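Local coordinates for acyl-coenzyme A oxidase (Caenorhabditis elegans, PDB 5K3H), which catalyses the first step of peroxisomal beta-oxidation, using FAD and molecular oxygen to desaturate acyl-CoAs to (2E)-enoyl-CoAs with release of hydrogen peroxide, at residues Gln496-Arg501 and Ser535-Arg540; Glu490-Phe495 and Phe542-Phe547; Ala445-Lys450 and Pro465-Leu470; Thr395-Glu400 and Asn572-Asp577. All blocks are in the same frame, centred on the assembly; numbering follows the deposited sequence.

Interaction 1: residues Gln496-Arg501 and Ser535-Arg540; sequences QHIAKR and SRLHTR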
# COMPACT_ATOMS: atom_id res chain seq x y z
N GLN B 496 -22.00 12.36 -16.05
CA GLN B 496 -21.71 13.48 -16.94
C GLN B 496 -21.99 14.80 -16.25
O GLN B 496 -21.19 15.74 -16.32
CB GLN B 496 -22.52 13.33 -18.24
CG GLN B 496 -21.94 12.28 -19.17
CD GLN B 496 -22.77 12.03 -20.43
OE1 GLN B 496 -23.94 12.39 -20.50
NE2 GLN B 496 -22.17 11.36 -21.42
N HIS B 497 -23.11 14.87 -15.52
CA HIS B 497 -23.45 16.10 -14.81
C HIS B 497 -22.40 16.48 -13.78
O HIS B 497 -21.94 17.63 -13.75
CB HIS B 497 -24.82 15.96 -14.15
CG HIS B 497 -25.19 17.16 -13.33
ND1 HIS B 497 -25.74 18.30 -13.88
CD2 HIS B 497 -25.03 17.42 -12.01
CE1 HIS B 497 -25.93 19.20 -12.93
NE2 HIS B 497 -25.50 18.68 -11.79
N ILE B 498 -21.99 15.54 -12.91
CA ILE B 498 -21.08 15.95 -11.84
C ILE B 498 -19.70 16.28 -12.41
O ILE B 498 -19.06 17.23 -11.95
CB ILE B 498 -21.01 14.93 -10.68
CG1 ILE B 498 -20.15 13.74 -11.01
CG2 ILE B 498 -22.40 14.45 -10.21
CD1 ILE B 498 -20.38 12.61 -10.01
N ALA B 499 -19.24 15.55 -13.45
CA ALA B 499 -17.96 15.88 -14.05
C ALA B 499 -17.98 17.26 -14.72
O ALA B 499 -17.02 18.03 -14.60
CB ALA B 499 -17.54 14.80 -15.06
N LYS B 500 -19.05 17.58 -15.45
CA LYS B 500 -19.19 18.93 -15.99
C LYS B 500 -19.24 19.97 -14.87
O LYS B 500 -18.55 21.00 -14.93
CB LYS B 500 -20.44 19.04 -16.86
CG LYS B 500 -20.74 20.49 -17.30
CD LYS B 500 -22.04 20.57 -18.11
CE LYS B 500 -23.24 20.23 -17.21
NZ LYS B 500 -24.54 20.15 -17.94
N ARG B 501 -20.05 19.72 -13.84
CA ARG B 501 -20.17 20.73 -12.78
C ARG B 501 -18.82 21.02 -12.13
O ARG B 501 -18.46 22.19 -11.94
CB ARG B 501 -21.18 20.30 -11.72
CG ARG B 501 -21.83 21.49 -11.05
CD ARG B 501 -22.63 21.08 -9.79
NE ARG B 501 -21.80 21.14 -8.58
CZ ARG B 501 -21.23 20.09 -8.01
NH1 ARG B 501 -21.39 18.88 -8.54
NH2 ARG B 501 -20.50 20.24 -6.91
N SER B 535 -10.39 16.38 -13.41
CA SER B 535 -9.73 15.47 -14.34
C SER B 535 -10.07 14.02 -14.00
O SER B 535 -10.24 13.18 -14.90
CB SER B 535 -8.22 15.70 -14.30
OG SER B 535 -7.90 17.06 -14.49
N ARG B 536 -10.13 13.70 -12.71
CA ARG B 536 -10.50 12.35 -12.26
C ARG B 536 -11.95 12.01 -12.59
O ARG B 536 -12.26 10.90 -13.03
CB ARG B 536 -10.25 12.23 -10.75
CG ARG B 536 -8.78 12.25 -10.37
CD ARG B 536 -8.57 11.78 -8.93
NE ARG B 536 -7.28 12.20 -8.41
CZ ARG B 536 -7.09 13.26 -7.64
NH1 ARG B 536 -8.13 13.99 -7.27
NH2 ARG B 536 -5.87 13.59 -7.23
N LEU B 537 -12.88 12.93 -12.31
CA LEU B 537 -14.28 12.64 -12.61
C LEU B 537 -14.47 12.41 -14.11
O LEU B 537 -15.21 11.51 -14.52
CB LEU B 537 -15.17 13.78 -12.10
CG LEU B 537 -15.24 13.93 -10.57
CD1 LEU B 537 -15.90 15.23 -10.20
CD2 LEU B 537 -16.00 12.76 -9.93
N HIS B 538 -13.80 13.20 -14.93
CA HIS B 538 -13.88 13.02 -16.37
C HIS B 538 -13.34 11.66 -16.79
O HIS B 538 -13.96 10.94 -17.59
CB HIS B 538 -13.13 14.17 -17.03
CG HIS B 538 -12.94 14.01 -18.50
ND1 HIS B 538 -13.90 14.39 -19.42
CD2 HIS B 538 -11.87 13.56 -19.22
CE1 HIS B 538 -13.44 14.15 -20.64
NE2 HIS B 538 -12.22 13.66 -20.54
N THR B 539 -12.20 11.27 -16.20
CA THR B 539 -11.58 9.99 -16.53
C THR B 539 -12.46 8.83 -16.08
O THR B 539 -12.67 7.88 -16.84
CB THR B 539 -10.19 9.92 -15.89
OG1 THR B 539 -9.39 11.03 -16.34
CG2 THR B 539 -9.49 8.62 -16.26
N ARG B 540 -13.00 8.91 -14.86
CA ARG B 540 -13.93 7.88 -14.38
C ARG B 540 -15.19 7.82 -15.23
O ARG B 540 -15.74 6.73 -15.46
CB ARG B 540 -14.26 8.12 -12.90
CG ARG B 540 -13.02 7.99 -12.00
CD ARG B 540 -13.25 8.41 -10.56
NE ARG B 540 -14.00 7.42 -9.80
CZ ARG B 540 -14.17 7.48 -8.48
NH1 ARG B 540 -13.64 8.46 -7.78
NH2 ARG B 540 -14.86 6.54 -7.85
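Two helices running 155° apart press A499 against L537, with segment axes only 8.6 Å apart and the CA atoms of these two residues 5.1 Å from each other. The small A499 side chain is consistent with so close an approach. Its CB sits 3.9 Å from CB of L537, at the base of the leucine rather than at its tip, and also touches the backbone nitrogen of H538.

With CG anti to the carbonyl carbon (chi1 -67°), L537 carries its two methyls to I498: CD1 rests 4.1 Å from the carbonyl O of I498, and CD2 looks across at the I498 CD1 methyl from 4.4 Å. I498 also packs on Y581 and A582. The H538 ring turns out of the interface, and its ND1 is hydrogen-bonded to Y469 OH; Y469 in turn packs on A499.

On helix 520-553, S535 O is gripped twice from T539, by the backbone N and by OG1 at 2.7 Å, the two donors arriving from opposite faces of the carbonyl plane. S535 OG bonds to L441 O, which ties this turn to helix 437-456.

The contact is buried van der Waals packing, with no polar bond between the segments. It is the close-packed part of an antiparallel helical hairpin in the oxidase C-terminal helical region, next to an ATP site shared between subunits, to which S535, R536 and Y581 belong.

Interaction 2: residues Glu490-Phe495 and Phe542-Phe547; sequences EYIKTF and FIVEAF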
# COMPACT_ATOMS: atom_id res chain seq x y z
N GLU B 490 -29.31 6.57 -17.08
CA GLU B 490 -29.47 7.60 -16.06
C GLU B 490 -28.22 7.75 -15.18
O GLU B 490 -27.91 8.87 -14.76
CB GLU B 490 -30.71 7.34 -15.20
CG GLU B 490 -32.02 7.30 -16.01
CD GLU B 490 -32.17 8.47 -16.98
OE1 GLU B 490 -32.75 8.26 -18.05
OE2 GLU B 490 -31.72 9.61 -16.68
N TYR B 491 -27.48 6.66 -14.94
CA TYR B 491 -26.20 6.75 -14.23
C TYR B 491 -25.15 7.48 -15.07
O TYR B 491 -24.38 8.29 -14.54
CB TYR B 491 -25.69 5.36 -13.85
CG TYR B 491 -26.44 4.70 -12.73
CD1 TYR B 491 -27.60 3.98 -12.98
CD2 TYR B 491 -26.01 4.80 -11.41
CE1 TYR B 491 -28.33 3.38 -11.94
CE2 TYR B 491 -26.71 4.20 -10.36
CZ TYR B 491 -27.88 3.48 -10.63
OH TYR B 491 -28.58 2.87 -9.60
N ILE B 492 -25.07 7.16 -16.35
CA ILE B 492 -24.12 7.85 -17.22
C ILE B 492 -24.42 9.35 -17.25
O ILE B 492 -23.52 10.18 -17.06
CB ILE B 492 -24.13 7.21 -18.62
CG1 ILE B 492 -23.56 5.78 -18.53
CG2 ILE B 492 -23.28 8.00 -19.57
CD1 ILE B 492 -23.52 5.01 -19.85
N LYS B 493 -25.70 9.71 -17.42
CA LYS B 493 -26.04 11.14 -17.41
C LYS B 493 -25.73 11.81 -16.08
O LYS B 493 -25.43 13.00 -16.05
CB LYS B 493 -27.52 11.36 -17.75
CG LYS B 493 -27.87 11.02 -19.18
CD LYS B 493 -29.20 11.65 -19.54
CE LYS B 493 -30.31 11.17 -18.62
NZ LYS B 493 -31.43 12.17 -18.48
N THR B 494 -25.82 11.06 -14.98
CA THR B 494 -25.50 11.62 -13.67
C THR B 494 -23.99 11.84 -13.51
O THR B 494 -23.57 12.88 -12.99
CB THR B 494 -26.07 10.69 -12.58
OG1 THR B 494 -27.49 10.62 -12.75
CG2 THR B 494 -25.78 11.20 -11.18
N PHE B 495 -23.17 10.88 -13.96
CA PHE B 495 -21.71 11.10 -13.98
C PHE B 495 -21.33 12.25 -14.91
O PHE B 495 -20.40 13.02 -14.62
CB PHE B 495 -20.97 9.83 -14.42
CG PHE B 495 -20.99 8.72 -13.40
CD1 PHE B 495 -20.37 8.88 -12.18
CD2 PHE B 495 -21.59 7.52 -13.69
CE1 PHE B 495 -20.36 7.89 -11.26
CE2 PHE B 495 -21.60 6.49 -12.76
CZ PHE B 495 -20.98 6.67 -11.55
N PHE B 542 -15.37 8.39 -18.46
CA PHE B 542 -14.98 7.64 -19.66
C PHE B 542 -14.97 6.14 -19.40
O PHE B 542 -15.44 5.36 -20.23
CB PHE B 542 -13.59 8.06 -20.14
CG PHE B 542 -13.13 7.26 -21.34
CD1 PHE B 542 -13.56 7.60 -22.61
CD2 PHE B 542 -12.32 6.15 -21.18
CE1 PHE B 542 -13.16 6.86 -23.71
CE2 PHE B 542 -11.91 5.40 -22.28
CZ PHE B 542 -12.33 5.76 -23.54
N ILE B 543 -14.41 5.72 -18.27
CA ILE B 543 -14.31 4.30 -17.97
C ILE B 543 -15.69 3.66 -17.89
O ILE B 543 -15.93 2.59 -18.47
CB ILE B 543 -13.50 4.10 -16.67
CG1 ILE B 543 -12.04 4.54 -16.88
CG2 ILE B 543 -13.56 2.65 -16.21
CD1 ILE B 543 -11.28 4.80 -15.60
N VAL B 544 -16.64 4.31 -17.21
CA VAL B 544 -18.01 3.81 -17.15
C VAL B 544 -18.62 3.70 -18.55
O VAL B 544 -19.30 2.72 -18.86
CB VAL B 544 -18.88 4.72 -16.25
CG1 VAL B 544 -20.34 4.29 -16.34
CG2 VAL B 544 -18.37 4.71 -14.81
N GLU B 545 -18.44 4.72 -19.39
CA GLU B 545 -19.06 4.69 -20.72
C GLU B 545 -18.47 3.58 -21.59
O GLU B 545 -19.19 2.95 -22.37
CB GLU B 545 -18.91 6.04 -21.42
CG GLU B 545 -19.71 7.17 -20.79
CD GLU B 545 -19.85 8.38 -21.70
OE1 GLU B 545 -20.56 8.30 -22.73
OE2 GLU B 545 -19.26 9.43 -21.39
N ALA B 546 -17.15 3.34 -21.50
CA ALA B 546 -16.56 2.25 -22.27
C ALA B 546 -17.06 0.90 -21.79
O ALA B 546 -17.37 0.01 -22.59
CB ALA B 546 -15.04 2.32 -22.20
N PHE B 547 -17.21 0.74 -20.47
CA PHE B 547 -17.78 -0.49 -19.94
C PHE B 547 -19.21 -0.69 -20.44
O PHE B 547 -19.57 -1.79 -20.89
CB PHE B 547 -17.73 -0.44 -18.41
CG PHE B 547 -17.89 -1.78 -17.73
CD1 PHE B 547 -18.20 -2.92 -18.46
CD2 PHE B 547 -17.84 -1.87 -16.35
CE1 PHE B 547 -18.38 -4.15 -17.82
CE2 PHE B 547 -18.02 -3.09 -15.71
CZ PHE B 547 -18.30 -4.22 -16.44
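I492 and F495, the two residues that pack on V544, project from a helical turn in which E490 O is held by two donors. T494 OG1 reaches it at 2.7 Å and T494 N at 3.0 Å, from opposite faces of the carbonyl plane. The same OG1 also pairs with S478 OG, which fastens the turn to the loop before it.

Across the interface V544 meets both I492 and F495. Its CG1, anti to the backbone N (chi1 172°), lies 4.2 Å from I492 CG1 as the two side chains slide past each other in opposite directions. Its other methyl, CG2, sits over one face of the F495 ring, 4.2 Å from CE2. I492 meets a second neighbour through CG2, which lies 3.9 Å from CG of E545. This methyl rests against the stem of the glutamate and the start of its carboxylate, which goes on to a weak hydrogen bond from Q496 NE2.

V571 and L575 of helix 557-577 pack on V544 and F495 respectively. Across a 10.3 Å axis separation at 160°, isoleucine, phenylalanine and valine fill the space between the two arms of an antiparallel helical hairpin, part of a bundle with helix 557-577.

Interaction 3: residues Ala445-Lys450 and Pro465-Leu470; sequences ARYLVK and PLVAYL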
# COMPACT_ATOMS: atom_id res chain seq x y z
N ALA B 445 -6.11 18.52 -16.92
CA ALA B 445 -6.78 19.72 -16.41
C ALA B 445 -6.67 20.89 -17.38
O ALA B 445 -7.64 21.63 -17.57
CB ALA B 445 -6.20 20.12 -15.06
N ARG B 446 -5.49 21.09 -17.99
CA ARG B 446 -5.32 22.17 -18.96
C ARG B 446 -6.29 22.02 -20.12
O ARG B 446 -6.90 23.00 -20.56
CB ARG B 446 -3.86 22.22 -19.46
CG ARG B 446 -2.85 22.64 -18.38
CD ARG B 446 -1.60 23.30 -18.97
NE ARG B 446 -0.80 23.96 -17.93
CZ ARG B 446 -1.01 25.20 -17.47
NH1 ARG B 446 -1.99 25.95 -17.96
NH2 ARG B 446 -0.23 25.70 -16.51
N TYR B 447 -6.45 20.79 -20.61
CA TYR B 447 -7.37 20.51 -21.70
C TYR B 447 -8.83 20.70 -21.29
O TYR B 447 -9.64 21.16 -22.10
CB TYR B 447 -7.12 19.10 -22.21
CG TYR B 447 -8.10 18.64 -23.25
CD1 TYR B 447 -8.07 19.16 -24.53
CD2 TYR B 447 -9.03 17.64 -22.96
CE1 TYR B 447 -8.97 18.74 -25.49
CE2 TYR B 447 -9.92 17.20 -23.91
CZ TYR B 447 -9.88 17.76 -25.17
OH TYR B 447 -10.76 17.35 -26.14
N LEU B 448 -9.20 20.32 -20.08
CA LEU B 448 -10.58 20.55 -19.65
C LEU B 448 -10.85 22.03 -19.43
O LEU B 448 -11.96 22.50 -19.66
CB LEU B 448 -10.91 19.76 -18.38
CG LEU B 448 -10.99 18.23 -18.45
CD1 LEU B 448 -11.15 17.73 -17.03
CD2 LEU B 448 -12.10 17.73 -19.36
N VAL B 449 -9.84 22.79 -18.97
CA VAL B 449 -10.01 24.23 -18.80
C VAL B 449 -10.15 24.93 -20.15
O VAL B 449 -10.99 25.82 -20.32
CB VAL B 449 -8.86 24.81 -17.97
CG1 VAL B 449 -8.84 26.30 -18.08
CG2 VAL B 449 -9.02 24.40 -16.53
N LYS B 450 -9.33 24.54 -21.13
CA LYS B 450 -9.50 25.04 -22.50
C LYS B 450 -10.90 24.72 -23.03
O LYS B 450 -11.48 25.50 -23.80
CB LYS B 450 -8.46 24.42 -23.42
CG LYS B 450 -8.70 24.77 -24.87
CD LYS B 450 -7.86 23.89 -25.81
CE LYS B 450 -8.72 22.72 -26.33
NZ LYS B 450 -7.95 21.77 -27.20
N PRO B 465 -15.41 15.06 -29.37
CA PRO B 465 -16.47 14.13 -28.92
C PRO B 465 -16.33 13.66 -27.48
O PRO B 465 -17.35 13.49 -26.80
CB PRO B 465 -16.33 12.96 -29.91
CG PRO B 465 -14.97 13.07 -30.49
CD PRO B 465 -14.65 14.54 -30.51
N LEU B 466 -15.11 13.45 -26.99
CA LEU B 466 -14.92 12.99 -25.61
C LEU B 466 -15.21 14.09 -24.59
O LEU B 466 -15.27 13.82 -23.38
CB LEU B 466 -13.50 12.46 -25.47
CG LEU B 466 -13.17 11.29 -26.40
CD1 LEU B 466 -11.74 10.81 -26.23
CD2 LEU B 466 -14.16 10.16 -26.15
N VAL B 467 -15.42 15.32 -25.04
CA VAL B 467 -15.58 16.46 -24.14
C VAL B 467 -16.85 17.25 -24.44
O VAL B 467 -17.14 18.23 -23.75
CB VAL B 467 -14.31 17.35 -24.19
CG1 VAL B 467 -14.35 18.44 -25.21
CG2 VAL B 467 -13.91 17.80 -22.84
N ALA B 468 -17.66 16.77 -25.39
CA ALA B 468 -18.90 17.44 -25.80
C ALA B 468 -19.89 17.54 -24.67
O ALA B 468 -20.68 18.48 -24.63
CB ALA B 468 -19.56 16.68 -26.94
N TYR B 469 -19.91 16.55 -23.77
CA TYR B 469 -20.81 16.58 -22.63
C TYR B 469 -20.63 17.86 -21.82
O TYR B 469 -21.50 18.20 -21.02
CB TYR B 469 -20.60 15.34 -21.76
CG TYR B 469 -19.38 15.38 -20.86
CD1 TYR B 469 -18.13 15.07 -21.35
CD2 TYR B 469 -19.50 15.71 -19.51
CE1 TYR B 469 -17.01 15.12 -20.53
CE2 TYR B 469 -18.40 15.75 -18.68
CZ TYR B 469 -17.16 15.46 -19.19
OH TYR B 469 -16.05 15.48 -18.38
N LEU B 470 -19.47 18.52 -21.96
CA LEU B 470 -19.25 19.77 -21.24
C LEU B 470 -20.15 20.88 -21.77
O LEU B 470 -20.44 21.84 -21.03
CB LEU B 470 -17.77 20.20 -21.30
CG LEU B 470 -16.79 19.37 -20.47
CD1 LEU B 470 -15.41 19.99 -20.57
CD2 LEU B 470 -17.27 19.25 -19.01
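V467 is the bump here, and the hollow it fills lies between Y447 and L448, neighbours on helix 437-456. Its CG2 methyl touches both walls: it lies 3.9 Å from L448 CD2 and 4.2 Å from CE2 of the Y447 ring, which it meets obliquely. The other methyl, CG1, comes up to the end of the tyrosine, 3.9 Å from OH.

Y447 can form that wall because its ring extends with CG anti to the backbone N (chi1 174°), its long axis directed at the loop. The phenol OH is hydrogen-bonded to D382 OD2 of helix 382-408, so V467 packs against a tethered ring.

The fit works in the other direction too. L448 CD2 pushes between two residues of the loop, with V467 CG2 as one neighbour and CD1 of L470 as the other, 4.2 Å away; the two leucines cross at about a right angle. What brings V467 and L470 to the same side is a tight turn, closed by the bond from L470 N to V467 O at 3.0 Å. T503 and K500 of helix 489-515 also touch L448 and L470 respectively.

Every touch between the two segments is van der Waals contact. Between them, shape complementarity and burial probably do the holding, while the one polar group at the interface, the Y447 hydroxyl, has its hydrogen-bond partner outside the two segments.

Interaction 4: residues Thr395-Glu400 and Asn572-Asp577; sequences THQTGE and NYELLD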
# COMPACT_ATOMS: atom_id res chain seq x y z
N THR B 395 -3.98 3.51 -12.31
CA THR B 395 -2.92 3.05 -11.42
C THR B 395 -3.30 3.21 -9.96
O THR B 395 -3.01 2.34 -9.14
CB THR B 395 -1.62 3.79 -11.73
OG1 THR B 395 -1.26 3.50 -13.09
CG2 THR B 395 -0.51 3.35 -10.77
N HIS B 396 -3.92 4.34 -9.62
CA HIS B 396 -4.34 4.58 -8.25
C HIS B 396 -5.45 3.62 -7.85
O HIS B 396 -5.38 2.99 -6.79
CB HIS B 396 -4.79 6.02 -8.07
CG HIS B 396 -5.48 6.29 -6.77
ND1 HIS B 396 -4.79 6.52 -5.60
CD2 HIS B 396 -6.80 6.35 -6.45
CE1 HIS B 396 -5.65 6.70 -4.61
NE2 HIS B 396 -6.87 6.60 -5.10
N GLN B 397 -6.48 3.48 -8.69
CA GLN B 397 -7.59 2.58 -8.39
C GLN B 397 -7.18 1.11 -8.41
O GLN B 397 -7.75 0.30 -7.66
CB GLN B 397 -8.73 2.80 -9.37
CG GLN B 397 -9.42 4.10 -9.14
CD GLN B 397 -10.71 4.21 -9.88
OE1 GLN B 397 -11.10 3.31 -10.62
NE2 GLN B 397 -11.36 5.34 -9.74
N THR B 398 -6.21 0.75 -9.26
CA THR B 398 -5.67 -0.60 -9.21
C THR B 398 -4.98 -0.85 -7.87
O THR B 398 -5.23 -1.88 -7.22
CB THR B 398 -4.68 -0.84 -10.35
OG1 THR B 398 -5.36 -0.75 -11.60
CG2 THR B 398 -4.08 -2.21 -10.24
N GLY B 399 -4.14 0.09 -7.43
CA GLY B 399 -3.47 -0.03 -6.13
C GLY B 399 -4.43 -0.10 -4.95
O GLY B 399 -4.23 -0.90 -4.03
N GLU B 400 -5.47 0.73 -4.96
CA GLU B 400 -6.52 0.64 -3.94
C GLU B 400 -7.13 -0.76 -3.88
O GLU B 400 -7.27 -1.34 -2.80
CB GLU B 400 -7.59 1.70 -4.24
CG GLU B 400 -8.86 1.60 -3.40
CD GLU B 400 -10.01 2.53 -3.90
OE1 GLU B 400 -9.77 3.46 -4.74
OE2 GLU B 400 -11.17 2.31 -3.43
N ASN B 572 -23.13 1.79 -9.42
CA ASN B 572 -23.61 2.13 -8.08
C ASN B 572 -22.48 2.34 -7.08
O ASN B 572 -22.55 3.24 -6.25
CB ASN B 572 -24.58 1.07 -7.57
CG ASN B 572 -25.94 1.21 -8.18
OD1 ASN B 572 -26.68 2.15 -7.85
ND2 ASN B 572 -26.32 0.28 -9.06
N TYR B 573 -21.45 1.48 -7.13
CA TYR B 573 -20.30 1.68 -6.25
C TYR B 573 -19.58 2.99 -6.56
O TYR B 573 -19.26 3.77 -5.66
CB TYR B 573 -19.34 0.51 -6.39
CG TYR B 573 -18.19 0.57 -5.43
CD1 TYR B 573 -18.32 0.03 -4.15
CD2 TYR B 573 -16.99 1.16 -5.78
CE1 TYR B 573 -17.27 0.07 -3.25
CE2 TYR B 573 -15.94 1.20 -4.88
CZ TYR B 573 -16.09 0.65 -3.63
OH TYR B 573 -15.06 0.68 -2.73
N GLU B 574 -19.30 3.24 -7.84
CA GLU B 574 -18.59 4.45 -8.22
C GLU B 574 -19.43 5.69 -7.93
O GLU B 574 -18.89 6.73 -7.53
CB GLU B 574 -18.20 4.38 -9.69
CG GLU B 574 -17.27 3.21 -10.05
CD GLU B 574 -15.93 3.26 -9.31
OE1 GLU B 574 -15.36 4.37 -9.20
OE2 GLU B 574 -15.42 2.19 -8.86
N LEU B 575 -20.75 5.62 -8.13
CA LEU B 575 -21.59 6.78 -7.82
C LEU B 575 -21.64 7.05 -6.32
O LEU B 575 -21.54 8.21 -5.89
CB LEU B 575 -23.00 6.61 -8.38
CG LEU B 575 -23.99 7.77 -8.13
CD1 LEU B 575 -23.44 9.15 -8.61
CD2 LEU B 575 -25.37 7.46 -8.76
N LEU B 576 -21.79 6.01 -5.50
CA LEU B 576 -21.72 6.23 -4.05
C LEU B 576 -20.39 6.83 -3.66
O LEU B 576 -20.33 7.66 -2.75
CB LEU B 576 -21.98 4.92 -3.31
CG LEU B 576 -22.53 4.95 -1.87
CD1 LEU B 576 -23.86 5.69 -1.74
CD2 LEU B 576 -22.69 3.53 -1.36
N ASP B 577 -19.32 6.46 -4.37
CA ASP B 577 -17.98 6.95 -4.06
C ASP B 577 -17.84 8.44 -4.26
O ASP B 577 -17.08 9.08 -3.52
CB ASP B 577 -16.95 6.24 -4.93
CG ASP B 577 -15.53 6.47 -4.46
OD1 ASP B 577 -15.34 6.54 -3.23
OD2 ASP B 577 -14.60 6.59 -5.31
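Polar ends face each other here without bonding directly: Q397 opposite E574, and E400 opposite Y573. The helices stand well apart, with 11.2 Å between the CA atoms of Q397 and E574, and their side chains bridge most of the distance.

The closest polar approach is between an amide and a carboxylate. Q397 runs out extended, whereas E574 bends at its second torsion (chi2 -62°) and brings its carboxylate forward. Q397 NE2 ends 4.2 Å from E574 OE1, too far for a hydrogen bond, with the amide and carboxylate planes turned 32° from each other. The second near approach joins E400 OE2 to Y573 OH at 4.3 Å, again a neighbourly distance rather than a bond. Y573 also carries E574 OE2 at its ring edge, in plane, and its ring meets that of H342, a probable ATP-binding residue.

The ionic partners come from other helices. R350 of helix 338-367 uses NE for E574 OE2 and NH1 for E400 OE1, bridging the two segments through one guanidinium. R540 of helix 520-553 donates NH2 to both E574 OE1 and D577 OD2, so each carboxylate oxygen of E574 has its own arginine.

The acids would otherwise probably repel one another: E400 OE2 and E574 OE2 are 6.9 Å apart, and E400 OE1 is 5.8 Å from D577 OD2. Two arginines probably offset this and keep the glutamates ionised. The helices are thus joined through one shared cation, R350, while R540 steadies the acids of 572-577, beside Q404 and on the far side from no other helix than that of H396, both ATP-binding residues.

From the N terminus, segment 395-400 on helix 382-408 opens the longest loop, which interaction 4 closes only at 572-577. Everything else is nested inside it. Interaction 3 comes first and closes a short loop by folding 465-470 back on helix 437-456. Helix 489-515 then opens interaction 2 and, nearly two turns later, interaction 1. Helix 520-553 returns antiparallel and closes them in reverse order, so interaction 1 lies within interaction 2; no loops cross. H538 to Y469 joins interactions 1 and 3, R540 carries interaction 1 to interaction 4, and Y491 to N572 links interactions 2 and 4, tying the hairpin to helix 557-577 and the loop.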